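Local coordinates for glutathione S-transferase delta (PDB 3VK9), which probably conjugates glutathione to electrophilic substrates, as a homodimeric delta-class glutathione transferase of the silkmoth Bombyx mori, at residues 148-162 against 184-196. Numbering follows the deposited sequence. Where two conformers were deposited one is given.
Sequences YVAGPNLTVADLSLI and WYETVKSTAPGYQ
Ile162 enters a hole formed by helix 184-191 and the start of helix 195-213, a knob among Trp184, Tyr185, Val188 and Tyr195. With CG1 anti to the backbone N (chi1 -160°), its extended branch meets Val188 tip to tip, CD1 lying 3.5 Å from Val188 CG1, while Tyr185 crosses it at about a right angle. The indole of Trp184 turns its far edge to Leu161 C, and its CH2 comes within 3.7 Å of Ile162 CA. The other end of the indole illustrates how one buried carboxylate can tie a loop, the start of a helix and a neighbouring helix together: Trp184 NE1 gives a bond of 2.8 Å, nearly in the ring plane, to the anti side of Asp158 OD1, whose syn side takes Val149 N. Asp158 OD2 receives Thr155 N, completing with Thr155 the capping box characteristic of the GST C-terminal domain. An asparagine here would set an NH2 against N-H donors and would probably leave either Thr155 N or both Val149 N and the Trp184 indole without an acceptor. Tyr148 lies edge-on to Val188 CG2 and donates from OH to Thr191 OG1 at 3.0 Å. Helices 156-167 and 179-191 thus pack steeply, at -109° for the segments here, with helix 89-119 against Leu161 and helix 12-24 of the thioredoxin-like domain against Ile162 and Tyr195.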
# COMPACT_ATOMS: atom_id res chain seq x y z
N TYR A 148 -13.34 -12.21 10.87
CA TYR A 148 -12.95 -11.23 9.86
C TYR A 148 -11.45 -11.03 9.92
O TYR A 148 -10.78 -11.52 10.82
CB TYR A 148 -13.69 -9.91 10.09
CG TYR A 148 -15.18 -9.98 9.86
CD1 TYR A 148 -15.69 -10.08 8.57
CD2 TYR A 148 -16.09 -9.95 10.92
CE1 TYR A 148 -17.06 -10.15 8.33
CE2 TYR A 148 -17.47 -10.02 10.70
CZ TYR A 148 -17.95 -10.12 9.39
OH TYR A 148 -19.30 -10.18 9.13
N VAL A 149 -10.92 -10.27 8.96
CA VAL A 149 -9.49 -10.24 8.74
C VAL A 149 -8.78 -9.24 9.66
O VAL A 149 -7.58 -9.32 9.88
CB VAL A 149 -9.17 -9.96 7.24
CG1 VAL A 149 -9.25 -8.47 6.93
CG2 VAL A 149 -7.81 -10.53 6.86
N ALA A 150 -9.54 -8.30 10.22
CA ALA A 150 -8.93 -7.28 11.07
C ALA A 150 -9.84 -6.94 12.25
O ALA A 150 -10.30 -5.81 12.42
CB ALA A 150 -8.59 -6.04 10.26
N GLY A 151 -10.09 -7.95 13.07
CA GLY A 151 -10.88 -7.73 14.26
C GLY A 151 -12.21 -8.44 14.17
O GLY A 151 -12.48 -9.16 13.21
N PRO A 152 -13.05 -8.24 15.19
CA PRO A 152 -14.33 -8.94 15.30
C PRO A 152 -15.41 -8.42 14.33
O PRO A 152 -16.39 -9.12 14.12
CB PRO A 152 -14.74 -8.69 16.76
CG PRO A 152 -14.05 -7.41 17.13
CD PRO A 152 -12.74 -7.46 16.40
N ASN A 153 -15.25 -7.24 13.76
CA ASN A 153 -16.27 -6.71 12.86
C ASN A 153 -15.80 -6.66 11.41
O ASN A 153 -14.60 -6.65 11.13
CB ASN A 153 -16.69 -5.31 13.30
CG ASN A 153 -16.92 -5.23 14.80
OD1 ASN A 153 -17.70 -6.00 15.34
ND2 ASN A 153 -16.21 -4.32 15.47
N LEU A 154 -16.76 -6.62 10.49
CA LEU A 154 -16.47 -6.32 9.10
C LEU A 154 -15.77 -4.95 9.02
O LEU A 154 -16.22 -3.99 9.65
CB LEU A 154 -17.76 -6.29 8.29
CG LEU A 154 -17.61 -6.03 6.78
CD1 LEU A 154 -17.26 -7.33 6.07
CD2 LEU A 154 -18.88 -5.43 6.22
N THR A 155 -14.68 -4.87 8.27
CA THR A 155 -13.99 -3.57 8.08
C THR A 155 -13.63 -3.32 6.62
O THR A 155 -13.71 -4.21 5.77
CB THR A 155 -12.71 -3.46 8.93
OG1 THR A 155 -11.72 -4.38 8.44
CG2 THR A 155 -12.99 -3.74 10.41
N VAL A 156 -13.21 -2.09 6.31
CA VAL A 156 -12.77 -1.80 4.97
C VAL A 156 -11.64 -2.73 4.52
O VAL A 156 -11.42 -2.89 3.32
CB VAL A 156 -12.33 -0.32 4.82
CG1 VAL A 156 -13.55 0.60 4.89
CG2 VAL A 156 -11.31 0.04 5.91
N ALA A 157 -10.93 -3.34 5.47
CA ALA A 157 -9.91 -4.33 5.12
C ALA A 157 -10.51 -5.59 4.49
O ALA A 157 -9.98 -6.11 3.51
CB ALA A 157 -9.05 -4.70 6.33
N ASP A 158 -11.61 -6.10 5.05
CA ASP A 158 -12.31 -7.23 4.42
C ASP A 158 -12.75 -6.86 3.00
O ASP A 158 -12.61 -7.62 2.05
CB ASP A 158 -13.53 -7.65 5.27
CG ASP A 158 -13.14 -8.10 6.69
OD1 ASP A 158 -12.55 -9.19 6.83
OD2 ASP A 158 -13.44 -7.36 7.65
N LEU A 159 -13.31 -5.67 2.84
CA LEU A 159 -13.90 -5.29 1.57
C LEU A 159 -12.84 -5.13 0.47
O LEU A 159 -13.03 -5.56 -0.67
CB LEU A 159 -14.72 -4.00 1.74
CG LEU A 159 -15.84 -4.01 2.79
CD1 LEU A 159 -16.59 -2.65 2.83
CD2 LEU A 159 -16.81 -5.15 2.54
N SER A 160 -11.72 -4.52 0.81
CA SER A 160 -10.61 -4.39 -0.13
C SER A 160 -10.01 -5.76 -0.44
O SER A 160 -9.78 -6.10 -1.60
CB SER A 160 -9.55 -3.44 0.43
OG SER A 160 -8.50 -3.26 -0.50
N LEU A 161 -9.78 -6.57 0.59
CA LEU A 161 -9.19 -7.89 0.39
C LEU A 161 -10.11 -8.82 -0.39
O LEU A 161 -9.64 -9.64 -1.18
CB LEU A 161 -8.77 -8.54 1.72
CG LEU A 161 -7.33 -8.22 2.18
CD1 LEU A 161 -7.09 -8.58 3.66
CD2 LEU A 161 -6.26 -8.86 1.28
N ILE A 162 -11.42 -8.71 -0.17
CA ILE A 162 -12.29 -9.62 -0.88
C ILE A 162 -12.38 -9.23 -2.34
O ILE A 162 -12.45 -10.09 -3.20
CB ILE A 162 -13.68 -9.83 -0.21
CG1 ILE A 162 -14.30 -11.13 -0.75
CG2 ILE A 162 -14.60 -8.66 -0.46
CD1 ILE A 162 -15.37 -11.73 0.12
N TRP A 184 -13.95 -17.30 5.66
CA TRP A 184 -14.03 -15.83 5.58
C TRP A 184 -14.69 -15.33 4.29
O TRP A 184 -15.58 -14.48 4.32
CB TRP A 184 -12.62 -15.25 5.77
CG TRP A 184 -12.46 -13.83 5.35
CD1 TRP A 184 -12.71 -12.72 6.10
CD2 TRP A 184 -12.01 -13.37 4.08
NE1 TRP A 184 -12.43 -11.59 5.37
CE2 TRP A 184 -12.00 -11.96 4.12
CE3 TRP A 184 -11.60 -14.01 2.90
CZ2 TRP A 184 -11.60 -11.17 3.03
CZ3 TRP A 184 -11.21 -13.24 1.82
CH2 TRP A 184 -11.21 -11.83 1.89
N TYR A 185 -14.25 -15.86 3.15
CA TYR A 185 -14.86 -15.52 1.86
C TYR A 185 -16.38 -15.60 1.94
O TYR A 185 -17.09 -14.64 1.60
CB TYR A 185 -14.35 -16.49 0.79
CG TYR A 185 -14.54 -16.05 -0.65
CD1 TYR A 185 -14.01 -14.84 -1.12
CD2 TYR A 185 -15.20 -16.88 -1.57
CE1 TYR A 185 -14.16 -14.46 -2.45
CE2 TYR A 185 -15.35 -16.50 -2.92
CZ TYR A 185 -14.84 -15.29 -3.34
OH TYR A 185 -14.98 -14.91 -4.65
N GLU A 186 -16.88 -16.74 2.39
CA GLU A 186 -18.31 -16.94 2.52
C GLU A 186 -18.96 -15.96 3.49
O GLU A 186 -20.02 -15.41 3.20
CB GLU A 186 -18.63 -18.37 2.97
CG GLU A 186 -20.12 -18.60 3.11
CD GLU A 186 -20.47 -19.97 3.65
OE1 GLU A 186 -19.59 -20.62 4.25
OE2 GLU A 186 -21.63 -20.38 3.47
N THR A 187 -18.33 -15.74 4.64
CA THR A 187 -18.87 -14.81 5.63
C THR A 187 -19.03 -13.41 5.04
O THR A 187 -20.06 -12.76 5.21
CB THR A 187 -17.94 -14.70 6.88
OG1 THR A 187 -17.78 -15.98 7.50
CG2 THR A 187 -18.51 -13.71 7.89
N VAL A 188 -18.01 -12.95 4.35
CA VAL A 188 -18.04 -11.59 3.82
C VAL A 188 -19.09 -11.46 2.72
O VAL A 188 -19.86 -10.51 2.71
CB VAL A 188 -16.65 -11.12 3.40
CG1 VAL A 188 -16.72 -9.76 2.68
CG2 VAL A 188 -15.76 -11.01 4.65
N LYS A 189 -19.16 -12.45 1.84
CA LYS A 189 -20.19 -12.49 0.80
C LYS A 189 -21.59 -12.29 1.39
O LYS A 189 -22.42 -11.57 0.81
CB LYS A 189 -20.15 -13.83 0.07
CG LYS A 189 -19.10 -13.95 -1.00
CD LYS A 189 -18.90 -15.41 -1.36
CE LYS A 189 -18.76 -15.64 -2.85
NZ LYS A 189 -18.80 -17.11 -3.11
N SER A 190 -21.86 -12.93 2.52
CA SER A 190 -23.18 -12.93 3.13
C SER A 190 -23.40 -11.79 4.11
O SER A 190 -24.50 -11.63 4.65
CB SER A 190 -23.44 -14.25 3.85
OG SER A 190 -22.89 -15.33 3.13
N THR A 191 -22.36 -11.01 4.38
CA THR A 191 -22.52 -9.93 5.36
C THR A 191 -22.21 -8.52 4.84
O THR A 191 -22.69 -7.53 5.40
CB THR A 191 -21.74 -10.20 6.67
OG1 THR A 191 -20.37 -10.47 6.38
CG2 THR A 191 -22.35 -11.39 7.42
N ALA A 192 -21.43 -8.42 3.77
CA ALA A 192 -21.17 -7.11 3.18
C ALA A 192 -22.42 -6.62 2.45
O ALA A 192 -22.87 -7.25 1.50
CB ALA A 192 -19.98 -7.18 2.23
N PRO A 193 -23.00 -5.49 2.91
CA PRO A 193 -24.19 -4.98 2.21
C PRO A 193 -23.92 -4.78 0.70
O PRO A 193 -22.83 -4.32 0.33
CB PRO A 193 -24.43 -3.63 2.89
CG PRO A 193 -23.83 -3.77 4.25
CD PRO A 193 -22.61 -4.64 4.04
N GLY A 194 -24.88 -5.14 -0.14
CA GLY A 194 -24.80 -4.90 -1.57
C GLY A 194 -23.67 -5.61 -2.29
O GLY A 194 -23.22 -5.17 -3.35
N TYR A 195 -23.21 -6.73 -1.74
CA TYR A 195 -22.08 -7.46 -2.31
C TYR A 195 -22.32 -7.87 -3.76
O TYR A 195 -21.42 -7.77 -4.60
CB TYR A 195 -21.76 -8.70 -1.48
CG TYR A 195 -20.51 -9.44 -1.92
CD1 TYR A 195 -19.29 -9.20 -1.30
CD2 TYR A 195 -20.54 -10.39 -2.94
CE1 TYR A 195 -18.14 -9.87 -1.66
CE2 TYR A 195 -19.39 -11.06 -3.32
CZ TYR A 195 -18.20 -10.80 -2.68
OH TYR A 195 -17.04 -11.46 -3.04
N GLN A 196 -23.53 -8.34 -4.05
CA GLN A 196 -23.83 -8.83 -5.39
C GLN A 196 -23.59 -7.72 -6.40
O GLN A 196 -22.92 -7.91 -7.40
CB GLN A 196 -25.29 -9.29 -5.49
CG GLN A 196 -25.73 -9.61 -6.91
CD GLN A 196 -24.98 -10.79 -7.52
OE1 GLN A 196 -24.59 -11.71 -6.82
NE2 GLN A 196 -24.79 -10.75 -8.84